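Local coordinates for SspB protein (Streptomyces clavuligerus, PDB 6JUF) that probably acts as a metal-binding DNA nuclease within the SspABCD-SspE phosphorothioation-sensing system that defends bacteria against phages, at residues 237-242 and 298-303; 252-257 and 274-279. All blocks are in the same frame, centred on the assembly; numbering follows the deposited sequence.

Contact 1 of 2, residues 237-242 and 298-303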
loop_
_atom_site.group_PDB
_atom_site.type_symbol
_atom_site.label_atom_id
_atom_site.label_comp_id
_atom_site.label_asym_id
_atom_site.label_seq_id
_atom_site.Cartn_x
_atom_site.Cartn_y
_atom_site.Cartn_z
ATOM N N ALA B 237 2.249 9.771 20.574
ATOM C CA ALA B 237 3.696 9.843 20.431
ATOM C C ALA B 237 4.350 10.758 21.437
ATOM O O ALA B 237 5.400 10.427 22.019
ATOM C CB ALA B 237 4.065 10.231 18.998
ATOM N N CYS B 238 3.667 11.892 21.713
ATOM C CA CYS B 238 4.159 12.809 22.747
ATOM C C CYS B 238 4.259 12.161 24.142
ATOM O O CYS B 238 5.255 12.270 24.840
ATOM C CB CYS B 238 3.291 14.078 22.786
ATOM S SG CYS B 238 3.438 15.126 21.328
ATOM N N LEU B 239 3.176 11.460 24.506
ATOM C CA LEU B 239 3.109 10.778 25.805
ATOM C C LEU B 239 4.055 9.589 25.880
ATOM O O LEU B 239 4.721 9.375 26.912
ATOM C CB LEU B 239 1.669 10.375 26.087
ATOM C CG LEU B 239 0.713 11.520 26.429
ATOM C CD1 LEU B 239 -0.746 11.048 26.142
ATOM C CD2 LEU B 239 0.868 12.038 27.857
ATOM N N ASP B 240 4.152 8.852 24.744
ATOM C CA ASP B 240 5.076 7.717 24.685
ATOM C C ASP B 240 6.526 8.217 24.836
ATOM O O ASP B 240 7.345 7.604 25.512
ATOM C CB ASP B 240 4.879 7.018 23.357
ATOM C CG ASP B 240 5.667 5.722 23.223
ATOM O OD1 ASP B 240 5.593 4.866 24.124
ATOM O OD2 ASP B 240 6.362 5.581 22.188
ATOM N N TYR B 241 6.801 9.383 24.190
ATOM C CA TYR B 241 8.133 9.995 24.303
ATOM C C TYR B 241 8.447 10.344 25.769
ATOM O O TYR B 241 9.511 10.020 26.299
ATOM C CB TYR B 241 8.267 11.211 23.380
ATOM C CG TYR B 241 9.663 11.758 23.409
ATOM C CD1 TYR B 241 10.686 11.124 22.640
ATOM C CD2 TYR B 241 10.013 12.841 24.206
ATOM C CE1 TYR B 241 11.984 11.626 22.708
ATOM C CE2 TYR B 241 11.318 13.308 24.278
ATOM C CZ TYR B 241 12.289 12.696 23.515
ATOM O OH TYR B 241 13.575 13.124 23.567
ATOM N N ALA B 242 7.492 11.015 26.430
ATOM C CA ALA B 242 7.643 11.367 27.826
ATOM C C ALA B 242 7.902 10.136 28.702
ATOM O O ALA B 242 8.704 10.167 29.634
ATOM C CB ALA B 242 6.414 12.140 28.286
ATOM N N ARG B 298 5.026 26.660 26.969
ATOM C CA ARG B 298 3.953 25.730 27.220
ATOM C C ARG B 298 4.496 24.338 27.418
ATOM O O ARG B 298 5.464 23.941 26.791
ATOM C CB ARG B 298 2.936 25.717 26.056
ATOM C CG ARG B 298 2.112 26.986 25.969
ATOM C CD ARG B 298 0.612 26.740 25.857
ATOM N NE ARG B 298 0.248 26.441 24.487
ATOM C CZ ARG B 298 -0.970 26.097 24.046
ATOM N NH1 ARG B 298 -2.033 25.977 24.859
ATOM N NH2 ARG B 298 -1.119 25.845 22.758
ATOM N N SER B 299 3.815 23.592 28.262
ATOM C CA SER B 299 4.086 22.195 28.478
ATOM C C SER B 299 2.805 21.386 28.428
ATOM O O SER B 299 1.675 21.873 28.749
ATOM C CB SER B 299 4.755 21.937 29.826
ATOM O OG SER B 299 6.044 22.538 29.846
ATOM N N LEU B 300 2.994 20.129 28.049
ATOM C CA LEU B 300 1.956 19.112 28.251
ATOM C C LEU B 300 2.110 18.492 29.632
ATOM O O LEU B 300 3.202 18.018 30.008
ATOM C CB LEU B 300 2.099 18.033 27.182
ATOM C CG LEU B 300 1.310 16.712 27.335
ATOM C CD1 LEU B 300 -0.183 16.973 27.143
ATOM C CD2 LEU B 300 1.838 15.679 26.318
ATOM N N THR B 301 1.033 18.528 30.429
ATOM C CA THR B 301 1.052 17.908 31.729
ATOM C C THR B 301 0.191 16.654 31.734
ATOM O O THR B 301 -0.819 16.572 30.995
ATOM C CB THR B 301 0.610 18.876 32.828
ATOM O OG1 THR B 301 -0.797 19.148 32.709
ATOM C CG2 THR B 301 1.477 20.153 32.752
ATOM N N PHE B 302 0.564 15.704 32.579
ATOM C CA PHE B 302 -0.216 14.487 32.767
ATOM C C PHE B 302 -0.260 14.104 34.264
ATOM O O PHE B 302 0.790 14.143 34.932
ATOM C CB PHE B 302 0.360 13.309 31.887
ATOM C CG PHE B 302 1.895 13.332 31.754
ATOM C CD1 PHE B 302 2.496 14.100 30.728
ATOM C CD2 PHE B 302 2.721 12.632 32.642
ATOM C CE1 PHE B 302 3.882 14.155 30.642
ATOM C CE2 PHE B 302 4.116 12.706 32.516
ATOM C CZ PHE B 302 4.681 13.460 31.513
ATOM N N THR B 303 -1.464 13.784 34.774
ATOM C CA THR B 303 -1.674 13.624 36.249
ATOM C C THR B 303 -1.375 12.187 36.664
ATOM O O THR B 303 -1.487 11.829 37.852
ATOM C CB THR B 303 -3.121 13.949 36.638
ATOM O OG1 THR B 303 -4.036 13.119 35.871
ATOM C CG2 THR B 303 -3.444 15.426 36.447
#
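Ala242 N donates to Cys238 O at 3.0 Å, one turn of helix 231-243, which puts the side chains of both residues on the face turned to strand 298-302. Between the segments the contact is wholly apolar. The axes of the short helix and strand segments come no closer than 10.5 Å and lie at 77° to each other, and alternate strand residues, Leu300 and Phe302, supply the contact from the strand. Leu300 CD2 lies 4.1 Å from Cys238 CB and also meets Leu239 CD2, the two leucine side chains standing nearly perpendicular. Helix 231-243, strand 250-253, two further helical elements, helix 272-285 and the hairpin of strands 289-293 and 298-302 follow an order consistent with a winged-helix domain; the contact packs helix 231-243, which would be its first helix, on the middle strand of the three-stranded antiparallel sheet. With chi1 at 35°, short of the staggered value, Phe302 sends its ring toward the helix, which it reaches obliquely. CD1 of that ring touches Leu239 CD2 at 3.9 Å, the leucine branch passing the Phe302 side chain head-to-tail, while the Phe302 CZ corner meets Ala242 CB at 3.9 Å. Helix 306-317 covers Leu239 through Pro306 and Ala310, and Phe302 through Leu309. On the far side of helix 231-243, Asp240 forms a salt bridge with Arg121 and accepts a hydrogen bond from Trp115.

Contact 2 of 2, residues 252-257 and 274-279; sequences ISLARL and DIAAAL
Where strand 250-253 gives way to helix 254-259, the CA of Leu254 comes within 7.1 Å of the CA of Ala276 on helix 272-285, the nearest pair of CA atoms between the two segments. Leu254 carries much of the packing. Its chi1 of -90° swings the branch well past the usual staggered value, and CD1 enters the surface formed by Ile275, Ala276 and Leu279. There Leu254 CD1 presses on Ile275 CG2 at 3.6 Å, the two side chains running antiparallel alongside one another, and it lies 4.1 Å from Ala276 CB. Leu254 and Leu279 instead meet end-on, with 4.0 Å between their CD1 atoms. One turn further along the short helix, Leu257 also points its tip at that of Leu279, CD1 to CD1 at 3.9 Å. The other branch of Ile275 runs to the main chain of Leu257, CD1 packing 3.8 Å from Leu257 O. Ser253 caps the start of the short helix: its OG accepts from Arg256 N at 3.1 Å, with an N-H...O angle of 158°. Two helices joined through the short helix 264-268 and packed by such aliphatic residues, between the first strand and the hairpin, are consistent with the helix-turn-helix part of a winged-helix domain.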
loop_
_atom_site.group_PDB
_atom_site.type_symbol
_atom_site.label_atom_id
_atom_site.label_comp_id
_atom_site.label_asym_id
_atom_site.label_seq_id
_atom_site.Cartn_x
_atom_site.Cartn_y
_atom_site.Cartn_z
ATOM N N ILE B 252 6.143 17.687 30.003
ATOM C CA ILE B 252 7.208 17.851 29.013
ATOM C C ILE B 252 6.871 19.062 28.139
ATOM O O ILE B 252 5.723 19.269 27.767
ATOM C CB ILE B 252 7.354 16.578 28.107
ATOM C CG1 ILE B 252 8.454 16.776 27.057
ATOM C CG2 ILE B 252 6.037 16.216 27.464
ATOM C CD1 ILE B 252 8.973 15.449 26.477
ATOM N N SER B 253 7.880 19.875 27.855
ATOM C CA SER B 253 7.626 21.143 27.213
ATOM C C SER B 253 7.328 20.940 25.740
ATOM O O SER B 253 7.794 19.950 25.136
ATOM C CB SER B 253 8.869 22.034 27.376
ATOM O OG SER B 253 9.972 21.507 26.638
ATOM N N LEU B 254 6.509 21.821 25.175
ATOM C CA LEU B 254 6.253 21.807 23.735
ATOM C C LEU B 254 7.552 22.001 22.938
ATOM O O LEU B 254 7.705 21.424 21.875
ATOM C CB LEU B 254 5.191 22.815 23.322
ATOM C CG LEU B 254 3.733 22.348 23.319
ATOM C CD1 LEU B 254 3.493 21.519 22.037
ATOM C CD2 LEU B 254 3.386 21.506 24.537
ATOM N N ALA B 255 8.458 22.830 23.431
ATOM C CA ALA B 255 9.727 23.053 22.728
ATOM C C ALA B 255 10.513 21.753 22.576
ATOM O O ALA B 255 11.079 21.497 21.490
ATOM C CB ALA B 255 10.572 24.081 23.518
ATOM N N ARG B 256 10.577 20.941 23.638
ATOM C CA ARG B 256 11.241 19.620 23.561
ATOM C C ARG B 256 10.485 18.672 22.634
ATOM O O ARG B 256 11.105 17.963 21.823
ATOM C CB ARG B 256 11.364 18.982 24.928
ATOM C CG ARG B 256 12.469 19.619 25.798
ATOM C CD ARG B 256 12.458 18.991 27.177
ATOM N NE ARG B 256 12.764 17.563 27.063
ATOM C CZ ARG B 256 12.488 16.634 27.973
ATOM N NH1 ARG B 256 11.874 16.944 29.117
ATOM N NH2 ARG B 256 12.825 15.363 27.720
ATOM N N LEU B 257 9.153 18.637 22.748
ATOM C CA LEU B 257 8.402 17.797 21.799
ATOM C C LEU B 257 8.649 18.148 20.325
ATOM O O LEU B 257 8.743 17.249 19.474
ATOM C CB LEU B 257 6.897 17.805 22.091
ATOM C CG LEU B 257 6.457 17.127 23.404
ATOM C CD1 LEU B 257 4.995 17.517 23.653
ATOM C CD2 LEU B 257 6.632 15.596 23.361
ATOM N N ASP B 274 1.723 22.757 15.337
ATOM C CA ASP B 274 0.956 21.587 14.923
ATOM C C ASP B 274 0.816 20.600 16.093
ATOM O O ASP B 274 -0.233 19.966 16.280
ATOM C CB ASP B 274 1.695 20.861 13.787
ATOM C CG ASP B 274 1.847 21.717 12.559
ATOM O OD1 ASP B 274 0.870 22.414 12.224
ATOM O OD2 ASP B 274 2.943 21.667 11.943
ATOM N N ILE B 275 1.898 20.416 16.830
ATOM C CA ILE B 275 1.869 19.555 17.999
ATOM C C ILE B 275 0.930 20.168 19.046
ATOM O O ILE B 275 0.162 19.458 19.689
ATOM C CB ILE B 275 3.276 19.378 18.559
ATOM C CG1 ILE B 275 4.181 18.620 17.562
ATOM C CG2 ILE B 275 3.268 18.643 19.874
ATOM C CD1 ILE B 275 5.658 18.736 17.914
ATOM N N ALA B 276 1.003 21.485 19.227
ATOM C CA ALA B 276 0.113 22.126 20.215
ATOM C C ALA B 276 -1.332 21.944 19.851
ATOM O O ALA B 276 -2.174 21.676 20.714
ATOM C CB ALA B 276 0.440 23.620 20.285
ATOM N N ALA B 277 -1.635 22.113 18.572
ATOM C CA ALA B 277 -3.042 22.009 18.132
ATOM C C ALA B 277 -3.588 20.600 18.330
ATOM O O ALA B 277 -4.751 20.423 18.757
ATOM C CB ALA B 277 -3.220 22.458 16.700
ATOM N N ALA B 278 -2.771 19.589 18.078
ATOM C CA ALA B 278 -3.196 18.198 18.299
ATOM C C ALA B 278 -3.403 17.934 19.787
ATOM O O ALA B 278 -4.387 17.282 20.171
ATOM C CB ALA B 278 -2.173 17.228 17.735
ATOM N N LEU B 279 -2.485 18.430 20.634
ATOM C CA LEU B 279 -2.583 18.145 22.059
ATOM C C LEU B 279 -3.805 18.877 22.653
ATOM O O LEU B 279 -4.421 18.408 23.601
ATOM C CB LEU B 279 -1.287 18.551 22.772
ATOM C CG LEU B 279 -0.037 17.745 22.432
ATOM C CD1 LEU B 279 1.190 18.376 23.080
ATOM C CD2 LEU B 279 -0.193 16.276 22.780
#

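Contacts 1 and 2 have centres 8 Å apart and share one apolar core, contact 2 being nested in the chain between the two segments of contact 1. Neighbouring strands join them: Leu300 N lies 2.9 Å from Ile252 O, and Arg298 O is likewise 2.9 Å from Leu254 N, both probable hydrogen bonds. Side chains connect them as well. Cys238 of contact 1 touches Ile275, Leu279 and Leu257 of contact 2, and Leu279 also packs on Leu300, so helix 272-285 meets both helix 231-243 and the sheet. Both contacts lie away from Glu18, a magnesium-binding residue with no metal bound in this chain; together they join the helices and small sheet of what is probably a winged-helix-like unit.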